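Local atomic coordinates of 378aa long hypothetical citrate synthase (Sulfolobus tokodaii, PDB entry 1VGM), a protein that belongs to the citrate synthase family of mainly helical, dimeric proteins, its own activity not being established. Residues K67-E72 against L120-I125; L275-A280 against K288-A293; T83-P88 against Y136-G141. One frame throughout, in Å; residues are numbered along the deposited sequence.

Overall arrangement
The three contacts join helices of one largely helical subunit of the citrate synthase family. Contacts 1 and 3 share helix 117-139: helix 60-71 packs near its start, and the end of helix 78-84 with the turn after it packs at its close, the two centres about 24 Å apart. Their segments alternate along the chain, so this long helix ties two successive helices together. Contact 2 comes later, is local in sequence, and joins helices 267-280 and 284-304; its centre lies about 33 Å from that of contact 1 and 30 Å from that of contact 3. Among the three, contact 3 alone reaches the second subunit.

Contact 1 of 3, residues K67-E72 against L120-I125; sequences KGIINE and LAVQII
Val122 sets its CG1 methyl between two isoleucines of helix 60-71, 3.6 Å from both Ile69 CG2 and Ile70 CG1. The methyl is placed there by the valine torsion, which holds CG1 trans to the backbone N (chi1 -175°), and the valine side chain crosses each isoleucine at about a right angle. Ile69 meets it with its branch methyl rather than its longer arm: CG2 also approaches Val122 CB at 3.7 Å. Ile70 offers instead the first carbon of its longer arm, and it also packs against Glu46 and Ile49 of helix 45-54. This is the tight, apolar half of the contact.

The other half is looser and carries the polar groups. Ile69 CG2 still touches the aliphatic part of Gln123, at CG, 3.8 Å away, but beyond that carbon the glutamine runs out extended, and a water joins it to the residue just past the end of helix 60-71. This water donates to Glu72 OE1 at 2.6 Å and accepts from Gln123 NE2 at 2.9 Å. The exposed Glu72, the first residue to leave helical geometry, thus gains an indirect, water-mediated tie to Gln123, while the carboxylate and amide do not meet directly.

The axes of the two short helical pieces approach to 8.5 Å, and the CA atoms of Ile70 and Gln123 are the nearest pair. Their signed crossing angle of -50° is a usual one for helices packed ridges-into-grooves, and the contact joins helix 60-71 to the long helix 117-139 in the mainly helical citrate synthase fold.

Contact 2 of 3, residues L275-A280 against K288-A293; sequences LAKSFA and KYYEIA
The ring of Tyr290 lies against the backbone of helix 267-280, with Lys277 CA over one face, 3.9 Å from the ring centroid and 20° off its normal, a CH-pi contact displaced toward the rim. Two alanines one turn apart approach the ring obliquely: Ala276 CB comes to 3.7 Å from Tyr290 CD1, and Ala280 CB lies 3.9 Å from Tyr290 CB, with CD2 of the ring at a similar range. The phenol carbon skeleton is therefore laid across three residues of the opposing helix, of which the two alanines are small enough to let it come close to the main chain.

Tyr290 reaches across because its CG stands trans to the backbone N (chi1 -178°), sending the ring toward the other helix. At its far end the hydroxyl lies beside the aliphatic stem of Lys277, with Tyr290 OH 3.4 Å from CB of that lysine. The lysine chain crosses the tyrosine at a slant, then runs on extended, carrying its ammonium away from the contact. Tyr290 OH also has a weak hydrogen bond with Lys273 NZ, one turn before Lys277 on helix 267-280. Tyr290 is buried, and its hydroxyl end lies among the side chains of Lys277 and Lys273.

Helices 222-233 and 314-323 supply further packing, the former on Ile292 and Ala293, the latter on Leu275, Phe279 and Ala293. With segment axes 9.4 Å apart at 136° and only a short connection between them, helices 267-280 and 284-304 form a splayed helical hairpin, with an aromatic side chain set against small residues, in the helical citrate synthase fold.

Contact 3 of 3, residues T83-P88 against Y136-G141; sequences TIFSMP and YRAKEG
A helix end meets a turn here: helix 117-139 closes in a Schellman motif with Gly141 at positive phi, and beside it lies the type I beta turn from Ile84 to Met87, at the C-terminal side of helix 78-84. Ala138 CB sits over one face of the Phe85 ring, 3.9 Å from its centroid and 14° off the normal, a CH-pi contact shifted toward the rim. Phe85 CE1 comes nearest the helix backbone, 3.6 Å from Ala138 CA. From the residue before Phe85, Ile84 CG2 touches the methyl of Ala138, CB, at 3.6 Å. Phe85 CZ lies 4.1 Å from Arg137 CB, while the guanidinium leads away, its NE bound to Ala160 O. Just before the turn, Thr83 O takes two hydrogen bonds from one face of its carbonyl plane, from Ser86 N and from Ser86 OG at 2.9 Å.

Thr83 OG1 hydrogen-bonds to Thr83 OG1 of the second subunit, and Ser86 O to Gln79 NE2 of the second subunit, so the turn faces the dimer interface. Across the two segments the contact is apolar, its attraction resting on dispersion and CH-pi packing around one small methyl, while polar bonds fix the turn and the helix end separately.

Contact 1 of 3, residues K67-E72 against L120-I125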
loop_
_atom_site.group_PDB
_atom_site.type_symbol
_atom_site.label_atom_id
_atom_site.label_comp_id
_atom_site.label_asym_id
_atom_site.label_seq_id
_atom_site.Cartn_x
_atom_site.Cartn_y
_atom_site.Cartn_z
ATOM N N LYS A 67 -26.661 -6.209 9.581
ATOM C CA LYS A 67 -26.301 -6.751 10.890
ATOM C C LYS A 67 -26.028 -8.259 10.820
ATOM O O LYS A 67 -25.127 -8.773 11.491
ATOM C CB LYS A 67 -27.420 -6.458 11.904
ATOM C CG LYS A 67 -27.693 -4.968 12.105
ATOM C CD LYS A 67 -28.822 -4.706 13.099
ATOM C CE LYS A 67 -28.844 -3.234 13.512
ATOM N NZ LYS A 67 -29.982 -2.874 14.415
ATOM N N GLY A 68 -26.801 -8.956 9.993
ATOM C CA GLY A 68 -26.582 -10.377 9.786
ATOM C C GLY A 68 -25.232 -10.722 9.170
ATOM O O GLY A 68 -24.580 -11.680 9.583
ATOM N N ILE A 69 -24.803 -9.952 8.179
ATOM C CA ILE A 69 -23.487 -10.175 7.602
ATOM C C ILE A 69 -22.396 -9.874 8.625
ATOM O O ILE A 69 -21.466 -10.659 8.805
ATOM C CB ILE A 69 -23.270 -9.293 6.358
ATOM C CG1 ILE A 69 -24.240 -9.724 5.248
ATOM C CG2 ILE A 69 -21.821 -9.405 5.886
ATOM C CD1 ILE A 69 -24.398 -8.694 4.121
ATOM N N ILE A 70 -22.517 -8.737 9.294
ATOM C CA ILE A 70 -21.556 -8.360 10.319
ATOM C C ILE A 70 -21.394 -9.488 11.318
ATOM O O ILE A 70 -20.277 -9.946 11.578
ATOM C CB ILE A 70 -22.002 -7.075 11.068
ATOM C CG1 ILE A 70 -21.836 -5.859 10.148
ATOM C CG2 ILE A 70 -21.177 -6.887 12.331
ATOM C CD1 ILE A 70 -22.546 -4.612 10.627
ATOM N N ASN A 71 -22.515 -9.934 11.877
ATOM C CA ASN A 71 -22.490 -10.796 13.054
ATOM C C ASN A 71 -21.968 -12.190 12.726
ATOM O O ASN A 71 -21.552 -12.926 13.621
ATOM C CB ASN A 71 -23.892 -10.904 13.663
ATOM C CG ASN A 71 -24.240 -9.713 14.528
ATOM O OD1 ASN A 71 -23.390 -9.195 15.260
ATOM N ND2 ASN A 71 -25.492 -9.268 14.452
ATOM N N GLU A 72 -21.991 -12.548 11.445
ATOM C CA GLU A 72 -21.475 -13.844 11.027
ATOM C C GLU A 72 -20.048 -13.763 10.480
ATOM O O GLU A 72 -19.525 -14.754 9.979
ATOM C CB GLU A 72 -22.400 -14.477 9.974
ATOM C CG GLU A 72 -22.297 -13.859 8.587
ATOM C CD GLU A 72 -23.392 -14.345 7.641
ATOM O OE1 GLU A 72 -23.504 -13.807 6.519
ATOM O OE2 GLU A 72 -24.140 -15.267 8.017
ATOM N N LEU A 120 -18.930 -8.244 0.632
ATOM C CA LEU A 120 -17.539 -8.459 1.032
ATOM C C LEU A 120 -16.997 -7.278 1.836
ATOM O O LEU A 120 -16.276 -7.474 2.805
ATOM C CB LEU A 120 -16.646 -8.693 -0.200
ATOM C CG LEU A 120 -15.132 -8.710 0.065
ATOM C CD1 LEU A 120 -14.794 -9.889 0.968
ATOM C CD2 LEU A 120 -14.359 -8.807 -1.243
ATOM N N ALA A 121 -17.353 -6.059 1.436
ATOM C CA ALA A 121 -17.030 -4.862 2.218
ATOM C C ALA A 121 -17.514 -4.934 3.671
ATOM O O ALA A 121 -16.786 -4.569 4.592
ATOM C CB ALA A 121 -17.615 -3.621 1.537
ATOM N N VAL A 122 -18.743 -5.399 3.871
ATOM C CA VAL A 122 -19.293 -5.524 5.216
ATOM C C VAL A 122 -18.507 -6.546 6.032
ATOM O O VAL A 122 -18.171 -6.296 7.190
ATOM C CB VAL A 122 -20.787 -5.942 5.191
ATOM C CG1 VAL A 122 -21.352 -5.933 6.609
ATOM C CG2 VAL A 122 -21.581 -4.984 4.313
ATOM N N GLN A 123 -18.208 -7.691 5.422
ATOM C CA GLN A 123 -17.378 -8.708 6.068
ATOM C C GLN A 123 -16.044 -8.123 6.500
ATOM O O GLN A 123 -15.573 -8.386 7.609
ATOM C CB GLN A 123 -17.130 -9.888 5.122
ATOM C CG GLN A 123 -18.390 -10.649 4.739
ATOM C CD GLN A 123 -18.122 -11.784 3.761
ATOM O OE1 GLN A 123 -17.096 -11.805 3.070
ATOM N NE2 GLN A 123 -19.052 -12.730 3.689
ATOM N N ILE A 124 -15.433 -7.326 5.629
ATOM C CA ILE A 124 -14.144 -6.716 5.953
ATOM C C ILE A 124 -14.269 -5.765 7.148
ATOM O O ILE A 124 -13.388 -5.693 7.999
ATOM C CB ILE A 124 -13.575 -5.923 4.746
ATOM C CG1 ILE A 124 -13.309 -6.876 3.576
ATOM C CG2 ILE A 124 -12.281 -5.179 5.155
ATOM C CD1 ILE A 124 -12.765 -6.177 2.342
ATOM N N ILE A 125 -15.377 -5.039 7.202
ATOM C CA ILE A 125 -15.644 -4.148 8.321
ATOM C C ILE A 125 -15.784 -4.941 9.619
ATOM O O ILE A 125 -15.277 -4.539 10.662
ATOM C CB ILE A 125 -16.909 -3.291 8.038
ATOM C CG1 ILE A 125 -16.550 -2.206 7.015
ATOM C CG2 ILE A 125 -17.432 -2.646 9.317
ATOM C CD1 ILE A 125 -17.738 -1.589 6.310
HETATM O O HOH W 1 -21.739 -13.016 4.776
#

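Contact 2 of 3, residues L275-A280 against K288-A293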
loop_
_atom_site.group_PDB
_atom_site.type_symbol
_atom_site.label_atom_id
_atom_site.label_comp_id
_atom_site.label_asym_id
_atom_site.label_seq_id
_atom_site.Cartn_x
_atom_site.Cartn_y
_atom_site.Cartn_z
ATOM N N LEU A 275 -19.664 14.873 22.784
ATOM C CA LEU A 275 -19.347 13.571 23.358
ATOM C C LEU A 275 -18.405 13.691 24.547
ATOM O O LEU A 275 -18.684 13.175 25.624
ATOM C CB LEU A 275 -18.718 12.669 22.298
ATOM C CG LEU A 275 -19.643 12.269 21.155
ATOM C CD1 LEU A 275 -18.851 11.479 20.130
ATOM C CD2 LEU A 275 -20.833 11.465 21.707
ATOM N N ALA A 276 -17.281 14.369 24.349
ATOM C CA ALA A 276 -16.335 14.595 25.437
ATOM C C ALA A 276 -17.046 15.231 26.623
ATOM O O ALA A 276 -16.921 14.769 27.752
ATOM C CB ALA A 276 -15.197 15.494 24.962
ATOM N N LYS A 277 -17.799 16.292 26.359
ATOM C CA LYS A 277 -18.521 16.998 27.405
ATOM C C LYS A 277 -19.339 16.055 28.278
ATOM O O LYS A 277 -19.380 16.208 29.494
ATOM C CB LYS A 277 -19.443 18.053 26.794
ATOM C CG LYS A 277 -20.102 18.972 27.824
ATOM C CD LYS A 277 -20.782 20.167 27.158
ATOM C CE LYS A 277 -21.931 20.711 27.998
ATOM N NZ LYS A 277 -22.475 21.974 27.419
ATOM N N SER A 278 -19.995 15.085 27.661
ATOM C CA SER A 278 -20.917 14.236 28.398
ATOM C C SER A 278 -20.149 13.299 29.309
ATOM O O SER A 278 -20.543 13.061 30.451
ATOM C CB SER A 278 -21.777 13.419 27.440
ATOM O OG SER A 278 -22.336 12.304 28.108
ATOM N N PHE A 279 -19.052 12.764 28.793
ATOM C CA PHE A 279 -18.214 11.869 29.565
ATOM C C PHE A 279 -17.629 12.636 30.738
ATOM O O PHE A 279 -17.494 12.096 31.836
ATOM C CB PHE A 279 -17.088 11.320 28.692
ATOM C CG PHE A 279 -17.485 10.134 27.859
ATOM C CD1 PHE A 279 -17.352 10.167 26.476
ATOM C CD2 PHE A 279 -17.967 8.971 28.458
ATOM C CE1 PHE A 279 -17.698 9.061 25.694
ATOM C CE2 PHE A 279 -18.315 7.862 27.688
ATOM C CZ PHE A 279 -18.177 7.907 26.302
ATOM N N ALA A 280 -17.290 13.902 30.503
ATOM C CA ALA A 280 -16.647 14.720 31.524
ATOM C C ALA A 280 -17.495 14.866 32.780
ATOM O O ALA A 280 -16.956 14.955 33.881
ATOM C CB ALA A 280 -16.313 16.090 30.961
ATOM N N LYS A 288 -10.889 16.500 33.634
ATOM C CA LYS A 288 -9.596 17.161 33.719
ATOM C C LYS A 288 -9.142 17.578 32.327
ATOM O O LYS A 288 -8.803 18.735 32.101
ATOM C CB LYS A 288 -8.555 16.227 34.348
ATOM C CG LYS A 288 -7.175 16.859 34.517
ATOM C CD LYS A 288 -6.306 16.084 35.515
ATOM C CE LYS A 288 -5.586 14.900 34.870
ATOM N NZ LYS A 288 -4.508 15.339 33.933
ATOM N N TYR A 289 -9.136 16.634 31.392
ATOM C CA TYR A 289 -8.588 16.912 30.079
ATOM C C TYR A 289 -9.554 17.745 29.254
ATOM O O TYR A 289 -9.138 18.619 28.488
ATOM C CB TYR A 289 -8.249 15.605 29.359
ATOM C CG TYR A 289 -7.047 14.921 29.962
ATOM C CD1 TYR A 289 -7.109 13.587 30.364
ATOM C CD2 TYR A 289 -5.857 15.625 30.172
ATOM C CE1 TYR A 289 -6.022 12.973 30.963
ATOM C CE2 TYR A 289 -4.764 15.021 30.771
ATOM C CZ TYR A 289 -4.853 13.695 31.166
ATOM O OH TYR A 289 -3.775 13.097 31.777
ATOM N N TYR A 290 -10.846 17.490 29.429
ATOM C CA TYR A 290 -11.865 18.288 28.762
ATOM C C TYR A 290 -11.684 19.762 29.097
ATOM O O TYR A 290 -11.699 20.615 28.208
ATOM C CB TYR A 290 -13.263 17.834 29.187
ATOM C CG TYR A 290 -14.367 18.588 28.484
ATOM C CD1 TYR A 290 -14.550 18.465 27.109
ATOM C CD2 TYR A 290 -15.221 19.438 29.191
ATOM C CE1 TYR A 290 -15.553 19.167 26.454
ATOM C CE2 TYR A 290 -16.229 20.147 28.544
ATOM C CZ TYR A 290 -16.385 20.006 27.174
ATOM O OH TYR A 290 -17.364 20.716 26.518
ATOM N N GLU A 291 -11.512 20.066 30.378
ATOM C CA GLU A 291 -11.475 21.456 30.809
ATOM C C GLU A 291 -10.213 22.149 30.304
ATOM O O GLU A 291 -10.253 23.309 29.883
ATOM C CB GLU A 291 -11.542 21.547 32.333
ATOM C CG GLU A 291 -12.919 21.278 32.910
ATOM C CD GLU A 291 -12.990 21.568 34.399
ATOM O OE1 GLU A 291 -11.955 21.429 35.084
ATOM O OE2 GLU A 291 -14.081 21.931 34.881
ATOM N N ILE A 292 -9.097 21.429 30.341
ATOM C CA ILE A 292 -7.879 21.868 29.685
ATOM C C ILE A 292 -8.129 22.154 28.203
ATOM O O ILE A 292 -7.821 23.237 27.719
ATOM C CB ILE A 292 -6.768 20.800 29.838
ATOM C CG1 ILE A 292 -6.268 20.791 31.280
ATOM C CG2 ILE A 292 -5.613 21.085 28.890
ATOM C CD1 ILE A 292 -5.384 19.603 31.609
ATOM N N ALA A 293 -8.706 21.184 27.494
ATOM C CA ALA A 293 -9.001 21.337 26.071
ATOM C C ALA A 293 -9.910 22.531 25.776
ATOM O O ALA A 293 -9.691 23.245 24.796
ATOM C CB ALA A 293 -9.636 20.055 25.529
#

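Contact 3 of 3, residues T83-P88 against Y136-G141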
loop_
_atom_site.group_PDB
_atom_site.type_symbol
_atom_site.label_atom_id
_atom_site.label_comp_id
_atom_site.label_asym_id
_atom_site.label_seq_id
_atom_site.Cartn_x
_atom_site.Cartn_y
_atom_site.Cartn_z
ATOM N N THR A 83 0.147 -14.471 14.408
ATOM C CA THR A 83 1.145 -13.477 14.034
ATOM C C THR A 83 1.064 -12.205 14.881
ATOM O O THR A 83 2.085 -11.700 15.347
ATOM C CB THR A 83 1.002 -13.098 12.552
ATOM O OG1 THR A 83 1.317 -14.241 11.749
ATOM C CG2 THR A 83 1.934 -11.940 12.197
ATOM N N ILE A 84 -0.145 -11.688 15.072
ATOM C CA ILE A 84 -0.359 -10.497 15.897
ATOM C C ILE A 84 0.241 -10.693 17.290
ATOM O O ILE A 84 0.962 -9.830 17.815
ATOM C CB ILE A 84 -1.880 -10.194 16.032
ATOM C CG1 ILE A 84 -2.359 -9.378 14.833
ATOM C CG2 ILE A 84 -2.166 -9.443 17.322
ATOM C CD1 ILE A 84 -3.864 -9.119 14.840
ATOM N N PHE A 85 -0.058 -11.838 17.890
ATOM C CA PHE A 85 0.341 -12.081 19.263
ATOM C C PHE A 85 1.801 -12.499 19.404
ATOM O O PHE A 85 2.305 -12.628 20.517
ATOM C CB PHE A 85 -0.586 -13.125 19.878
ATOM C CG PHE A 85 -1.885 -12.556 20.346
ATOM C CD1 PHE A 85 -2.023 -12.091 21.653
ATOM C CD2 PHE A 85 -2.935 -12.372 19.450
ATOM C CE1 PHE A 85 -3.191 -11.469 22.074
ATOM C CE2 PHE A 85 -4.108 -11.753 19.859
ATOM C CZ PHE A 85 -4.234 -11.285 21.177
ATOM N N SER A 86 2.486 -12.705 18.284
ATOM C CA SER A 86 3.886 -13.115 18.344
ATOM C C SER A 86 4.818 -11.926 18.169
ATOM O O SER A 86 6.022 -12.050 18.352
ATOM C CB SER A 86 4.190 -14.151 17.264
ATOM O OG SER A 86 4.273 -13.530 15.993
ATOM N N MET A 87 4.265 -10.774 17.815
ATOM C CA MET A 87 5.085 -9.595 17.590
ATOM C C MET A 87 5.377 -8.879 18.898
ATOM O O MET A 87 4.651 -9.035 19.880
ATOM C CB MET A 87 4.394 -8.646 16.614
ATOM C CG MET A 87 4.789 -8.913 15.171
ATOM S SD MET A 87 4.100 -7.720 14.057
ATOM C CE MET A 87 2.522 -8.464 13.727
ATOM N N PRO A 88 6.467 -8.103 18.935
ATOM C CA PRO A 88 6.800 -7.351 20.144
ATOM C C PRO A 88 5.621 -6.494 20.577
ATOM O O PRO A 88 4.866 -5.992 19.742
ATOM C CB PRO A 88 8.006 -6.513 19.723
ATOM C CG PRO A 88 8.648 -7.328 18.633
ATOM C CD PRO A 88 7.488 -7.936 17.886
ATOM N N TYR A 136 -5.033 -4.240 20.381
ATOM C CA TYR A 136 -5.025 -3.748 21.758
ATOM C C TYR A 136 -4.638 -4.861 22.729
ATOM O O TYR A 136 -3.783 -4.676 23.595
ATOM C CB TYR A 136 -6.397 -3.184 22.148
ATOM C CG TYR A 136 -6.567 -2.969 23.636
ATOM C CD1 TYR A 136 -5.845 -1.980 24.308
ATOM C CD2 TYR A 136 -7.434 -3.775 24.377
ATOM C CE1 TYR A 136 -5.979 -1.802 25.687
ATOM C CE2 TYR A 136 -7.580 -3.607 25.751
ATOM C CZ TYR A 136 -6.848 -2.621 26.398
ATOM O OH TYR A 136 -6.989 -2.480 27.755
ATOM N N ARG A 137 -5.270 -6.018 22.585
ATOM C CA ARG A 137 -5.067 -7.090 23.543
ATOM C C ARG A 137 -3.629 -7.604 23.510
ATOM O O ARG A 137 -3.012 -7.791 24.560
ATOM C CB ARG A 137 -6.048 -8.227 23.268
ATOM C CG ARG A 137 -7.429 -7.952 23.835
ATOM C CD ARG A 137 -8.432 -9.010 23.434
ATOM N NE ARG A 137 -9.637 -8.898 24.242
ATOM C CZ ARG A 137 -9.738 -9.281 25.510
ATOM N NH1 ARG A 137 -8.776 -9.992 26.079
ATOM N NH2 ARG A 137 -10.810 -8.948 26.210
ATOM N N ALA A 138 -3.098 -7.818 22.309
ATOM C CA ALA A 138 -1.711 -8.240 22.143
ATOM C C ALA A 138 -0.722 -7.268 22.787
ATOM O O ALA A 138 0.231 -7.685 23.442
ATOM C CB ALA A 138 -1.391 -8.402 20.661
ATOM N N LYS A 139 -0.937 -5.971 22.599
ATOM C CA LYS A 139 0.022 -4.988 23.095
ATOM C C LYS A 139 -0.018 -4.896 24.611
ATOM O O LYS A 139 0.955 -4.467 25.232
ATOM C CB LYS A 139 -0.250 -3.607 22.493
ATOM C CG LYS A 139 0.186 -3.476 21.038
ATOM C CD LYS A 139 0.003 -2.055 20.519
ATOM C CE LYS A 139 0.980 -1.096 21.185
ATOM N NZ LYS A 139 2.412 -1.439 20.909
ATOM N N GLU A 140 -1.137 -5.305 25.203
ATOM C CA GLU A 140 -1.270 -5.305 26.659
ATOM C C GLU A 140 -0.992 -6.688 27.238
ATOM O O GLU A 140 -1.160 -6.916 28.442
ATOM C CB GLU A 140 -2.677 -4.846 27.070
ATOM C CG GLU A 140 -2.982 -3.390 26.736
ATOM C CD GLU A 140 -2.017 -2.409 27.380
ATOM O OE1 GLU A 140 -1.858 -1.289 26.845
ATOM O OE2 GLU A 140 -1.421 -2.749 28.422
ATOM N N GLY A 141 -0.568 -7.608 26.376
ATOM C CA GLY A 141 -0.314 -8.969 26.814
ATOM C C GLY A 141 -1.552 -9.659 27.348
ATOM O O GLY A 141 -1.464 -10.540 28.198
#